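Local atomic coordinates of aldolase (Klebsiella pneumoniae, PDB entry 6VOQ), a protein that is an aldolase-like protein of the class II aldolase/adducin family and binds a zinc ion through histidine and glutamate side chains. Residues Asn30-Leu35 with Lys90-Leu95; Gly38-Thr43 with Val60-Glu65; Arg56-Thr61 with Asp70-Glu75; Leu95-Leu100 with His161-Thr166; Pro130-Tyr135 with Gln144-Leu149. One frame throughout, in Å; residues are numbered along the deposited sequence.

Interaction 1 (Asn30-Leu35 with Lys90-Leu95); sequences NLSLLL and KAIVHL. With ZN (zinc ion), chain B.
Strands 30-34 and 91-94 run antiparallel in the middle of the mixed sheet of this class II aldolase/adducin domain, and at the N30-H94 pair this end of the ladder reaches the zinc site. N30 and H94 form a hydrogen-bonded pair: N30 N donates to H94 O and H94 N to N30 O, the latter at 3.0 Å. The same exchange recurs between S32 and I92, and L34 N closes the ladder on K90 O at 2.8 Å. A water joins L34 O and K90 O just beyond.

Beside the backbone, the amide of N30 lies at the edge of the H94 imidazole, the two planes 37° apart; OD1 rests 3.4 Å from H94 CB and ND2 approaches CD2. H94 CG stands anti to the backbone N (chi1 170°), and NE2 binds the zinc ion at 2.2 Å together with E75, H96 and H161. ND1 is hydrogen-bonded to P163 O, which fixes the rotation of the ring. On this face S32 OG lies 3.5 Å from I92 CB while bonding to H79 of helix 76-83. The other face is apolar: L31 CD2 lies 3.9 Å from V93 CG2, the two side chains running side by side, and L33 CB meets A91 CB at 4.0 Å. Helix 4-20 covers L31 and L33, and helix 170-190 covers V93.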
# COMPACT_ATOMS: atom_id res chain seq x y z
N ASN A 30 15.24 -4.78 -12.60
CA ASN A 30 15.43 -4.91 -14.03
C ASN A 30 14.71 -6.16 -14.53
O ASN A 30 14.45 -7.09 -13.76
CB ASN A 30 16.92 -4.95 -14.39
CG ASN A 30 17.72 -5.77 -13.42
OD1 ASN A 30 17.77 -6.99 -13.50
ND2 ASN A 30 18.38 -5.09 -12.48
N LEU A 31 14.37 -6.15 -15.81
CA LEU A 31 13.66 -7.24 -16.45
C LEU A 31 14.47 -7.69 -17.65
O LEU A 31 15.14 -6.88 -18.30
CB LEU A 31 12.23 -6.81 -16.90
CG LEU A 31 11.42 -5.99 -15.88
CD1 LEU A 31 10.13 -5.45 -16.48
CD2 LEU A 31 11.11 -6.81 -14.64
N SER A 32 14.43 -8.99 -17.94
CA SER A 32 14.99 -9.50 -19.18
C SER A 32 14.11 -10.62 -19.72
O SER A 32 13.38 -11.28 -18.97
CB SER A 32 16.43 -9.99 -19.00
OG SER A 32 16.49 -11.19 -18.24
N LEU A 33 14.19 -10.83 -21.03
CA LEU A 33 13.49 -11.94 -21.67
C LEU A 33 14.22 -12.34 -22.94
O LEU A 33 14.82 -11.51 -23.62
CB LEU A 33 12.02 -11.59 -21.97
CG LEU A 33 11.70 -10.40 -22.88
CD1 LEU A 33 11.75 -10.78 -24.35
CD2 LEU A 33 10.32 -9.83 -22.55
N LEU A 34 14.16 -13.63 -23.26
CA LEU A 34 14.78 -14.15 -24.46
C LEU A 34 13.97 -13.78 -25.69
O LEU A 34 12.76 -13.99 -25.74
CB LEU A 34 14.91 -15.67 -24.38
CG LEU A 34 16.23 -16.18 -23.81
CD1 LEU A 34 16.23 -17.70 -23.72
CD2 LEU A 34 17.40 -15.67 -24.65
N LEU A 35 14.64 -13.23 -26.69
CA LEU A 35 14.02 -12.93 -27.96
C LEU A 35 13.99 -14.17 -28.84
O LEU A 35 14.69 -15.15 -28.56
CB LEU A 35 14.77 -11.79 -28.65
CG LEU A 35 14.64 -10.43 -27.93
CD1 LEU A 35 15.62 -9.41 -28.50
CD2 LEU A 35 13.21 -9.90 -28.00
N LYS A 90 13.12 -18.36 -19.89
CA LYS A 90 12.86 -17.46 -21.00
C LYS A 90 12.73 -16.01 -20.58
O LYS A 90 12.64 -15.13 -21.45
CB LYS A 90 11.59 -17.88 -21.75
CG LYS A 90 11.55 -19.34 -22.16
CD LYS A 90 12.67 -19.67 -23.13
CE LYS A 90 12.59 -21.12 -23.60
NZ LYS A 90 13.63 -21.47 -24.62
N ALA A 91 12.72 -15.73 -19.28
CA ALA A 91 12.52 -14.39 -18.76
C ALA A 91 12.91 -14.39 -17.29
O ALA A 91 12.72 -15.38 -16.58
CB ALA A 91 11.07 -13.91 -18.91
N ILE A 92 13.47 -13.26 -16.86
CA ILE A 92 13.97 -13.08 -15.51
C ILE A 92 13.44 -11.75 -14.99
O ILE A 92 13.52 -10.73 -15.68
CB ILE A 92 15.50 -13.10 -15.45
CG1 ILE A 92 16.04 -14.49 -15.74
CG2 ILE A 92 15.98 -12.65 -14.08
CD1 ILE A 92 17.56 -14.55 -15.59
N VAL A 93 12.91 -11.78 -13.77
CA VAL A 93 12.47 -10.59 -13.06
C VAL A 93 13.39 -10.43 -11.87
O VAL A 93 13.51 -11.35 -11.04
CB VAL A 93 11.00 -10.69 -12.64
CG1 VAL A 93 10.65 -9.66 -11.56
CG2 VAL A 93 10.11 -10.52 -13.85
N HIS A 94 14.08 -9.31 -11.79
CA HIS A 94 14.88 -8.98 -10.63
C HIS A 94 14.32 -7.72 -9.99
O HIS A 94 14.20 -6.69 -10.66
CB HIS A 94 16.35 -8.78 -10.98
CG HIS A 94 17.14 -8.22 -9.85
ND1 HIS A 94 17.23 -8.84 -8.62
CD2 HIS A 94 17.86 -7.07 -9.74
CE1 HIS A 94 17.98 -8.12 -7.81
NE2 HIS A 94 18.38 -7.04 -8.46
N LEU A 95 13.98 -7.82 -8.72
CA LEU A 95 13.43 -6.69 -7.98
C LEU A 95 14.09 -6.63 -6.61
O LEU A 95 14.67 -7.60 -6.14
CB LEU A 95 11.92 -6.82 -7.78
CG LEU A 95 11.04 -6.84 -9.01
CD1 LEU A 95 9.67 -7.27 -8.56
CD2 LEU A 95 11.01 -5.46 -9.64
ZN ZN B . 19.58 -5.44 -7.62
O HOH W 1 10.84 -14.87 -23.86

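Interaction 2 (Gly38-Thr43 with Val60-Glu65); sequences GNLLAT and VTLQGE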
# COMPACT_ATOMS: atom_id res chain seq x y z
N GLY A 38 17.32 -15.70 -29.93
CA GLY A 38 18.23 -16.09 -28.89
C GLY A 38 18.92 -14.96 -28.16
O GLY A 38 19.62 -15.22 -27.18
N ASN A 39 18.74 -13.72 -28.61
CA ASN A 39 19.30 -12.60 -27.88
C ASN A 39 18.40 -12.21 -26.72
O ASN A 39 17.26 -12.67 -26.58
CB ASN A 39 19.52 -11.41 -28.81
CG ASN A 39 20.62 -11.66 -29.82
OD1 ASN A 39 21.66 -12.23 -29.49
ND2 ASN A 39 20.39 -11.27 -31.06
N LEU A 40 18.91 -11.31 -25.88
CA LEU A 40 18.26 -10.92 -24.64
C LEU A 40 17.72 -9.50 -24.77
O LEU A 40 18.47 -8.58 -25.13
CB LEU A 40 19.24 -11.01 -23.48
CG LEU A 40 18.65 -11.43 -22.15
CD1 LEU A 40 17.72 -12.61 -22.36
CD2 LEU A 40 19.78 -11.78 -21.21
N LEU A 41 16.43 -9.33 -24.50
CA LEU A 41 15.84 -8.01 -24.32
C LEU A 41 15.89 -7.68 -22.83
O LEU A 41 15.54 -8.51 -21.99
CB LEU A 41 14.40 -7.99 -24.84
CG LEU A 41 13.64 -6.67 -24.75
CD1 LEU A 41 14.13 -5.71 -25.83
CD2 LEU A 41 12.12 -6.89 -24.87
N ALA A 42 16.35 -6.48 -22.50
CA ALA A 42 16.53 -6.13 -21.10
C ALA A 42 16.25 -4.66 -20.89
O ALA A 42 16.33 -3.85 -21.81
CB ALA A 42 17.95 -6.48 -20.61
N THR A 43 15.92 -4.31 -19.64
CA THR A 43 15.69 -2.92 -19.29
C THR A 43 17.03 -2.19 -19.20
O THR A 43 18.02 -2.75 -18.70
CB THR A 43 14.92 -2.80 -17.97
OG1 THR A 43 15.66 -3.42 -16.92
CG2 THR A 43 13.58 -3.48 -18.07
N VAL A 60 21.04 -7.51 -25.93
CA VAL A 60 22.40 -8.00 -25.71
C VAL A 60 22.40 -9.51 -25.99
O VAL A 60 21.38 -10.18 -25.83
CB VAL A 60 22.86 -7.67 -24.27
CG1 VAL A 60 21.85 -8.19 -23.26
CG2 VAL A 60 24.23 -8.22 -23.97
N THR A 61 23.53 -10.02 -26.46
CA THR A 61 23.70 -11.46 -26.59
C THR A 61 23.96 -12.08 -25.22
O THR A 61 24.40 -11.41 -24.28
CB THR A 61 24.87 -11.82 -27.52
OG1 THR A 61 26.12 -11.55 -26.87
CG2 THR A 61 24.80 -11.03 -28.82
N LEU A 62 23.69 -13.39 -25.11
CA LEU A 62 23.92 -14.07 -23.84
C LEU A 62 25.39 -14.04 -23.43
O LEU A 62 25.70 -14.24 -22.25
CB LEU A 62 23.42 -15.52 -23.93
CG LEU A 62 21.90 -15.69 -23.98
CD1 LEU A 62 21.51 -17.15 -23.91
CD2 LEU A 62 21.23 -14.91 -22.85
N GLN A 63 26.30 -13.77 -24.36
CA GLN A 63 27.72 -13.68 -24.05
C GLN A 63 28.15 -12.26 -23.71
O GLN A 63 29.35 -12.03 -23.49
CB GLN A 63 28.56 -14.22 -25.21
CG GLN A 63 28.30 -15.68 -25.51
CD GLN A 63 26.98 -15.89 -26.24
OE1 GLN A 63 26.59 -15.09 -27.10
NE2 GLN A 63 26.28 -16.97 -25.89
N GLY A 64 27.22 -11.31 -23.67
CA GLY A 64 27.49 -9.97 -23.18
C GLY A 64 27.70 -8.89 -24.23
O GLY A 64 28.04 -7.76 -23.86
N GLU A 65 27.50 -9.19 -25.51
CA GLU A 65 27.70 -8.20 -26.56
C GLU A 65 26.45 -7.34 -26.70
O GLU A 65 25.35 -7.87 -26.91
CB GLU A 65 28.05 -8.89 -27.87
CG GLU A 65 28.94 -8.09 -28.79
CD GLU A 65 28.91 -8.60 -30.22
OE1 GLU A 65 29.01 -7.77 -31.15
OE2 GLU A 65 28.79 -9.84 -30.42
O HOH W 2 22.54 -14.59 -27.28
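L40 and V60 face each other as an antiparallel hydrogen-bonded pair, L40 N donating to V60 O at 2.7 Å and V60 N returning a bond to L40 O at 2.9 Å. This pair joins neighbouring strands of the mixed sheet, 40-42 and 58-60, and just past it the chain enters a type I beta turn from T61 to G64 on the way to strand 66-68.

On one face of the pair L40 CB packs against V60 CG1, the branch of V60 that sits between its own backbone N and carbonyl carbon (chi1 54°). Further out, L40 and L62 cross at about a right angle, and their CD2 atoms meet at 3.8 Å; Y83 of helix 76-83 touches both leucines. N39 and T61 lie alongside each other and point the same way, with N39 OD1 3.4 Å from T61 CG2. The T61 hydroxyl faces the chain that follows, OG1 accepting from E65 N, just past the turn, at 3.1 Å and, weakly, from Q63 N. The backbone closes the turn through G64 N to T61 O. A water bridges the two segments, donating to G38 O and weakly to N39 OD1, and accepting from L62 N at 2.7 Å.

Interaction 3 (Arg56-Thr61 with Asp70-Glu75); sequences RLSVVT and DKPSKE. With ZN (zinc ion), chain B.
R56 and D70 meet obliquely, with the carboxylate over one face of the guanidinium and the two planes 72° apart. OD2 of D70 lies 2.8 Å from R56 NH2, but well out of the guanidinium plane, so the salt bridge rests on charge alone and no N-H points at the oxygen. OD1 also stands over this face, toward its rim, 3.1 Å from R56 NH1. A bend at chi3 (47°) folds the arginine back over the aspartate. Next to the charged pair the backbones are tied directly, D70 N donating to R56 O at 3.0 Å.

S58 then takes over. Its CB points toward the other segment, and OG, beside its own backbone N (chi1 -35°), donates to D70 O at 2.8 Å from well above the carbonyl plane. The same hydroxyl lies 3.2 Å from P72 CA, while S58 CB packs on P72 CB at 3.8 Å, so the serine packs on the CA-CB side of the proline ring.

Farther along, S73 OG accepts a weak capping bond from E75 N ahead of a helix, and E75 OE1 reaches the zinc ion at 2.2 Å. Segment 70-75 thus leads from strand 66-68 to helix 76-83, lying beside strand 58-60; W66 of strand 66-68 touches P72, and S73 bonds through its backbone to T43, just after strand 40-42.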
# COMPACT_ATOMS: atom_id res chain seq x y z
N ARG A 56 13.76 1.78 -26.80
CA ARG A 56 15.13 1.91 -26.34
C ARG A 56 15.54 0.81 -25.36
O ARG A 56 16.63 0.87 -24.79
CB ARG A 56 15.32 3.29 -25.72
CG ARG A 56 15.44 4.37 -26.79
CD ARG A 56 15.00 5.72 -26.28
NE ARG A 56 15.58 6.01 -24.98
CZ ARG A 56 16.79 6.55 -24.80
NH1 ARG A 56 17.54 6.87 -25.84
NH2 ARG A 56 17.23 6.78 -23.57
N LEU A 57 14.70 -0.21 -25.18
CA LEU A 57 15.09 -1.34 -24.36
C LEU A 57 16.33 -2.00 -24.95
O LEU A 57 16.48 -2.10 -26.17
CB LEU A 57 13.94 -2.34 -24.26
CG LEU A 57 12.66 -1.85 -23.59
CD1 LEU A 57 11.53 -2.79 -23.95
CD2 LEU A 57 12.81 -1.75 -22.07
N SER A 58 17.23 -2.42 -24.07
CA SER A 58 18.50 -2.97 -24.52
C SER A 58 18.31 -4.34 -25.14
O SER A 58 17.42 -5.11 -24.76
CB SER A 58 19.46 -3.09 -23.35
OG SER A 58 19.28 -2.01 -22.45
N VAL A 59 19.16 -4.65 -26.11
CA VAL A 59 19.30 -5.99 -26.65
C VAL A 59 20.77 -6.38 -26.56
O VAL A 59 21.63 -5.65 -27.07
CB VAL A 59 18.78 -6.10 -28.09
CG1 VAL A 59 19.03 -7.50 -28.61
CG2 VAL A 59 17.31 -5.77 -28.15
N VAL A 60 21.04 -7.51 -25.93
CA VAL A 60 22.40 -8.00 -25.71
C VAL A 60 22.40 -9.51 -25.99
O VAL A 60 21.38 -10.18 -25.83
CB VAL A 60 22.86 -7.67 -24.27
CG1 VAL A 60 21.85 -8.19 -23.26
CG2 VAL A 60 24.23 -8.22 -23.97
N THR A 61 23.53 -10.02 -26.46
CA THR A 61 23.70 -11.46 -26.59
C THR A 61 23.96 -12.08 -25.22
O THR A 61 24.40 -11.41 -24.28
CB THR A 61 24.87 -11.82 -27.52
OG1 THR A 61 26.12 -11.55 -26.87
CG2 THR A 61 24.80 -11.03 -28.82
N ASP A 70 19.49 1.29 -25.46
CA ASP A 70 20.39 1.87 -24.47
C ASP A 70 21.27 0.78 -23.87
O ASP A 70 20.96 -0.41 -23.96
CB ASP A 70 19.61 2.55 -23.34
CG ASP A 70 18.75 3.70 -23.81
OD1 ASP A 70 18.97 4.22 -24.94
OD2 ASP A 70 17.87 4.11 -23.03
N LYS A 71 22.36 1.21 -23.24
CA LYS A 71 23.25 0.24 -22.62
C LYS A 71 22.46 -0.54 -21.58
O LYS A 71 21.63 0.04 -20.86
CB LYS A 71 24.48 0.92 -22.00
CG LYS A 71 25.56 -0.05 -21.46
CD LYS A 71 26.46 -0.64 -22.58
CE LYS A 71 27.29 -1.85 -22.09
NZ LYS A 71 28.70 -1.48 -21.74
N PRO A 72 22.63 -1.86 -21.50
CA PRO A 72 21.82 -2.65 -20.57
C PRO A 72 22.14 -2.31 -19.12
O PRO A 72 23.19 -1.77 -18.79
CB PRO A 72 22.22 -4.10 -20.89
CG PRO A 72 23.57 -3.98 -21.51
CD PRO A 72 23.51 -2.72 -22.32
N SER A 73 21.19 -2.66 -18.26
CA SER A 73 21.43 -2.64 -16.82
C SER A 73 22.69 -3.43 -16.50
O SER A 73 22.96 -4.47 -17.11
CB SER A 73 20.23 -3.25 -16.10
OG SER A 73 20.44 -3.27 -14.70
N LYS A 74 23.47 -2.93 -15.55
CA LYS A 74 24.66 -3.66 -15.13
C LYS A 74 24.32 -5.02 -14.51
O LYS A 74 25.15 -5.93 -14.55
CB LYS A 74 25.47 -2.81 -14.15
CG LYS A 74 25.74 -1.41 -14.69
CD LYS A 74 26.42 -0.53 -13.68
CE LYS A 74 27.91 -0.47 -13.94
NZ LYS A 74 28.64 0.22 -12.84
N GLU A 75 23.12 -5.18 -13.96
CA GLU A 75 22.74 -6.45 -13.36
C GLU A 75 22.34 -7.49 -14.39
O GLU A 75 22.13 -8.66 -14.02
CB GLU A 75 21.61 -6.23 -12.35
CG GLU A 75 21.99 -5.24 -11.28
CD GLU A 75 20.99 -5.15 -10.16
OE1 GLU A 75 21.25 -5.76 -9.10
OE2 GLU A 75 19.95 -4.48 -10.34
ZN ZN B . 19.58 -5.44 -7.62

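Interaction 4 (Leu95-Leu100 with His161-Thr166); sequences LHSHYL and HGPVVT. With ZN (zinc ion), chain B.
H96 and H161 bring their imidazoles together on one zinc ion, one from the loop before helix 98-104, the other from the residue just before strand 162-167. Along H96, CB and CG lie near H161 O, which sits over one face of the ring, with CG 3.9 Å from that oxygen. CD2 comes 3.8 Å from H161 CD2, approaching the H161 ring at its edge and in its plane. CE1 lies at a longer reach from the same H161 CD2. At the tip NE2 binds zinc at 2.2 Å and stands 3.3 Å from H161 NE2, a closeness set by the shared metal. CG lies beside the backbone N (chi1 -56°), which carries the ring toward the metal. The rings are oblique, their planes at 80°. H161, with CG anti to its backbone N, holds zinc through NE2 at 2.1 Å; E75 and H94 complete the site.

H161 and G162 form a classic beta bulge opposite L158 at the start of strand 162-167, and the chain then passes P163, whose ring packs against L95, S97 and L100. P163 CD lies 3.0 Å from L95 O, and CG lies 3.6 Å from L100 CD1. L95 N makes a weak hydrogen bond to P163 O. S97 OG touches P163 CG while bonding to E181 of helix 170-190. Y121 of a neighbouring subunit stacks on the H96 ring, placing this side of the metal site at a subunit interface.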
# COMPACT_ATOMS: atom_id res chain seq x y z
N LEU A 95 13.98 -7.82 -8.72
CA LEU A 95 13.43 -6.69 -7.98
C LEU A 95 14.09 -6.63 -6.61
O LEU A 95 14.67 -7.60 -6.14
CB LEU A 95 11.92 -6.82 -7.78
CG LEU A 95 11.04 -6.84 -9.01
CD1 LEU A 95 9.67 -7.27 -8.56
CD2 LEU A 95 11.01 -5.46 -9.64
N HIS A 96 14.01 -5.46 -5.99
CA HIS A 96 14.28 -5.34 -4.56
C HIS A 96 12.97 -5.28 -3.79
O HIS A 96 12.78 -4.41 -2.94
CB HIS A 96 15.14 -4.11 -4.27
CG HIS A 96 16.42 -4.08 -5.03
ND1 HIS A 96 17.32 -3.04 -4.94
CD2 HIS A 96 16.97 -4.96 -5.90
CE1 HIS A 96 18.35 -3.27 -5.72
NE2 HIS A 96 18.16 -4.43 -6.32
N SER A 97 12.04 -6.19 -4.11
CA SER A 97 10.73 -6.14 -3.48
C SER A 97 10.88 -6.33 -1.97
O SER A 97 11.77 -7.05 -1.51
CB SER A 97 9.78 -7.19 -4.09
OG SER A 97 10.29 -8.52 -4.00
N HIS A 98 10.03 -5.64 -1.21
CA HIS A 98 10.38 -5.30 0.16
C HIS A 98 10.62 -6.55 1.02
O HIS A 98 11.67 -6.69 1.65
CB HIS A 98 9.30 -4.43 0.79
CG HIS A 98 9.58 -4.11 2.22
ND1 HIS A 98 10.54 -3.19 2.60
CD2 HIS A 98 9.10 -4.65 3.36
CE1 HIS A 98 10.60 -3.15 3.91
NE2 HIS A 98 9.75 -4.03 4.40
N TYR A 99 9.65 -7.45 1.05
CA TYR A 99 9.73 -8.57 1.98
C TYR A 99 10.72 -9.63 1.52
O TYR A 99 11.37 -10.26 2.36
CB TYR A 99 8.33 -9.15 2.22
CG TYR A 99 7.46 -8.12 2.91
CD1 TYR A 99 7.58 -7.89 4.28
CD2 TYR A 99 6.58 -7.32 2.19
CE1 TYR A 99 6.82 -6.92 4.91
CE2 TYR A 99 5.81 -6.35 2.82
CZ TYR A 99 5.94 -6.16 4.17
OH TYR A 99 5.18 -5.20 4.80
N LEU A 100 10.89 -9.83 0.21
CA LEU A 100 11.93 -10.74 -0.24
C LEU A 100 13.31 -10.16 0.04
O LEU A 100 14.23 -10.91 0.39
CB LEU A 100 11.76 -11.07 -1.72
CG LEU A 100 10.75 -12.17 -2.04
CD1 LEU A 100 10.41 -12.18 -3.53
CD2 LEU A 100 11.24 -13.55 -1.58
N HIS A 161 20.10 -8.10 -0.63
CA HIS A 161 19.92 -7.58 -1.98
C HIS A 161 18.48 -7.73 -2.44
O HIS A 161 17.73 -6.75 -2.44
CB HIS A 161 20.87 -8.31 -2.93
CG HIS A 161 20.94 -7.69 -4.29
ND1 HIS A 161 21.97 -7.94 -5.16
CD2 HIS A 161 20.11 -6.83 -4.92
CE1 HIS A 161 21.77 -7.27 -6.28
NE2 HIS A 161 20.65 -6.58 -6.16
N GLY A 162 18.09 -8.94 -2.86
CA GLY A 162 16.75 -9.18 -3.34
C GLY A 162 16.62 -10.41 -4.24
O GLY A 162 17.60 -11.12 -4.51
N PRO A 163 15.40 -10.66 -4.72
CA PRO A 163 15.14 -11.87 -5.50
C PRO A 163 15.50 -11.76 -6.97
O PRO A 163 15.50 -10.68 -7.57
CB PRO A 163 13.62 -12.04 -5.35
CG PRO A 163 13.14 -10.66 -5.24
CD PRO A 163 14.15 -9.95 -4.40
N VAL A 164 15.81 -12.91 -7.55
CA VAL A 164 16.00 -13.09 -8.98
C VAL A 164 15.12 -14.27 -9.37
O VAL A 164 15.34 -15.39 -8.88
CB VAL A 164 17.47 -13.36 -9.34
CG1 VAL A 164 17.61 -13.70 -10.83
CG2 VAL A 164 18.34 -12.16 -8.98
N VAL A 165 14.12 -14.03 -10.21
CA VAL A 165 13.05 -15.00 -10.45
C VAL A 165 12.93 -15.29 -11.94
O VAL A 165 12.78 -14.36 -12.75
CB VAL A 165 11.72 -14.48 -9.88
CG1 VAL A 165 10.66 -15.54 -9.94
CG2 VAL A 165 11.93 -13.99 -8.44
N THR A 166 12.97 -16.57 -12.30
CA THR A 166 12.85 -16.98 -13.70
C THR A 166 11.42 -17.39 -14.03
O THR A 166 10.56 -17.56 -13.15
CB THR A 166 13.79 -18.14 -14.05
OG1 THR A 166 13.23 -19.36 -13.56
CG2 THR A 166 15.19 -17.93 -13.47
ZN ZN B . 19.58 -5.44 -7.62

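Interaction 5 (Pro130-Tyr135 with Gln144-Leu149); sequences PVVPYY and QALAGL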
# COMPACT_ATOMS: atom_id res chain seq x y z
N PRO A 130 17.22 -21.07 -3.28
CA PRO A 130 18.54 -20.97 -2.65
C PRO A 130 18.93 -19.53 -2.36
O PRO A 130 18.32 -18.57 -2.84
CB PRO A 130 19.47 -21.59 -3.70
CG PRO A 130 18.80 -21.29 -4.99
CD PRO A 130 17.32 -21.37 -4.72
N VAL A 131 19.97 -19.38 -1.56
CA VAL A 131 20.45 -18.08 -1.13
C VAL A 131 21.88 -17.91 -1.62
O VAL A 131 22.72 -18.79 -1.42
CB VAL A 131 20.38 -17.92 0.40
CG1 VAL A 131 20.92 -16.56 0.81
CG2 VAL A 131 18.93 -18.09 0.87
N VAL A 132 22.13 -16.80 -2.29
CA VAL A 132 23.48 -16.45 -2.74
C VAL A 132 24.07 -15.54 -1.67
O VAL A 132 23.38 -14.61 -1.23
CB VAL A 132 23.46 -15.78 -4.12
CG1 VAL A 132 24.85 -15.26 -4.45
CG2 VAL A 132 22.94 -16.74 -5.18
N PRO A 133 25.29 -15.79 -1.22
CA PRO A 133 25.92 -14.89 -0.25
C PRO A 133 25.97 -13.46 -0.77
O PRO A 133 25.88 -13.20 -1.98
CB PRO A 133 27.32 -15.47 -0.06
CG PRO A 133 27.18 -16.91 -0.41
CD PRO A 133 26.14 -16.96 -1.50
N TYR A 134 26.08 -12.52 0.17
CA TYR A 134 26.22 -11.13 -0.22
C TYR A 134 27.61 -10.89 -0.79
O TYR A 134 28.61 -11.35 -0.24
CB TYR A 134 26.00 -10.18 0.96
CG TYR A 134 26.44 -8.79 0.59
CD1 TYR A 134 25.65 -7.99 -0.22
CD2 TYR A 134 27.69 -8.30 0.98
CE1 TYR A 134 26.06 -6.73 -0.61
CE2 TYR A 134 28.11 -7.04 0.59
CZ TYR A 134 27.28 -6.25 -0.20
OH TYR A 134 27.68 -4.99 -0.60
N TYR A 135 27.65 -10.14 -1.89
CA TYR A 135 28.88 -9.66 -2.49
C TYR A 135 28.66 -8.25 -2.98
O TYR A 135 27.55 -7.88 -3.37
CB TYR A 135 29.33 -10.53 -3.67
CG TYR A 135 29.62 -11.97 -3.33
CD1 TYR A 135 30.72 -12.32 -2.56
CD2 TYR A 135 28.80 -13.00 -3.82
CE1 TYR A 135 30.99 -13.65 -2.26
CE2 TYR A 135 29.06 -14.33 -3.52
CZ TYR A 135 30.16 -14.65 -2.74
OH TYR A 135 30.44 -15.96 -2.45
N GLN A 144 28.57 -16.03 -10.87
CA GLN A 144 29.10 -17.38 -10.75
C GLN A 144 28.16 -18.25 -9.93
O GLN A 144 27.84 -19.38 -10.32
CB GLN A 144 30.50 -17.36 -10.13
CG GLN A 144 31.58 -16.70 -11.00
CD GLN A 144 32.84 -16.34 -10.21
OE1 GLN A 144 33.07 -16.87 -9.12
NE2 GLN A 144 33.65 -15.44 -10.75
N ALA A 145 27.71 -17.73 -8.79
CA ALA A 145 26.79 -18.49 -7.94
C ALA A 145 25.50 -18.81 -8.69
O ALA A 145 25.01 -19.95 -8.64
CB ALA A 145 26.50 -17.70 -6.66
N LEU A 146 24.94 -17.82 -9.40
CA LEU A 146 23.71 -18.03 -10.15
C LEU A 146 23.88 -19.06 -11.26
O LEU A 146 23.01 -19.91 -11.45
CB LEU A 146 23.23 -16.70 -10.71
CG LEU A 146 22.64 -15.78 -9.63
CD1 LEU A 146 22.01 -14.54 -10.26
CD2 LEU A 146 21.61 -16.54 -8.83
N ALA A 147 24.99 -19.01 -11.99
CA ALA A 147 25.21 -20.01 -13.03
C ALA A 147 25.21 -21.42 -12.45
O ALA A 147 24.67 -22.35 -13.06
CB ALA A 147 26.52 -19.74 -13.76
N GLY A 148 25.80 -21.60 -11.26
CA GLY A 148 25.83 -22.92 -10.66
C GLY A 148 24.50 -23.38 -10.11
O GLY A 148 24.22 -24.58 -10.07
N LEU A 149 23.65 -22.44 -9.68
CA LEU A 149 22.34 -22.77 -9.14
C LEU A 149 21.28 -22.89 -10.22
O LEU A 149 20.32 -23.65 -10.05
CB LEU A 149 21.92 -21.70 -8.13
CG LEU A 149 22.76 -21.62 -6.85
CD1 LEU A 149 22.47 -20.32 -6.13
CD2 LEU A 149 22.54 -22.82 -5.92
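A145 opens the contact from helix 140-149, the helix of a beta-alpha-beta unit that links strand 131-132 to the parallel strand 155-158. Its CB points at V132 and lies 3.7 Å from CG1, the branch anti to the V132 backbone N (chi1 172°), with CG2 a little farther off. One residue on, L146 crosses V132 at about a right angle: its CD2 reaches V132 CG2 at 3.9 Å, while the L146 side chain also touches F156 of strand 155-158 and F78 and V82 of helix 76-83. At the end of the helix, L149 points toward the other segment and touches both P130, just before the strand, and V132 within it. No hydrogen bond crosses between the segments, so the union is purely apolar. P130 and L149 slide past each other in opposite directions, CG of the proline 4.0 Å from L149 CD1. That same methyl, CD1, is shared with V132, whose CG2 it meets at 3.7 Å.

How the interactions relate
Interactions 1, 3 and 4 converge on one zinc ion: H94 comes from interaction 1, E75 from interaction 3, and H96 and H161 from interaction 4. Within the site N30 ND2 lies 2.7 Å from E75 OE2, in a weak hydrogen bond that ties interaction 1 to interaction 3; in the sheet V93 N lies 2.8 Å from V165 O, tying interaction 1 to interaction 4. Interaction 2 continues the sheet on the other side of strand 30-34, with L41 N 2.8 Å from L33 O, and shares V60 and T61 with interaction 3, their centres about 7 Å apart. Interaction 5 stands apart near the other end of the sheet, its centre about 14 Å from that of interaction 4, with the L146 side chain about 10 Å from the zinc.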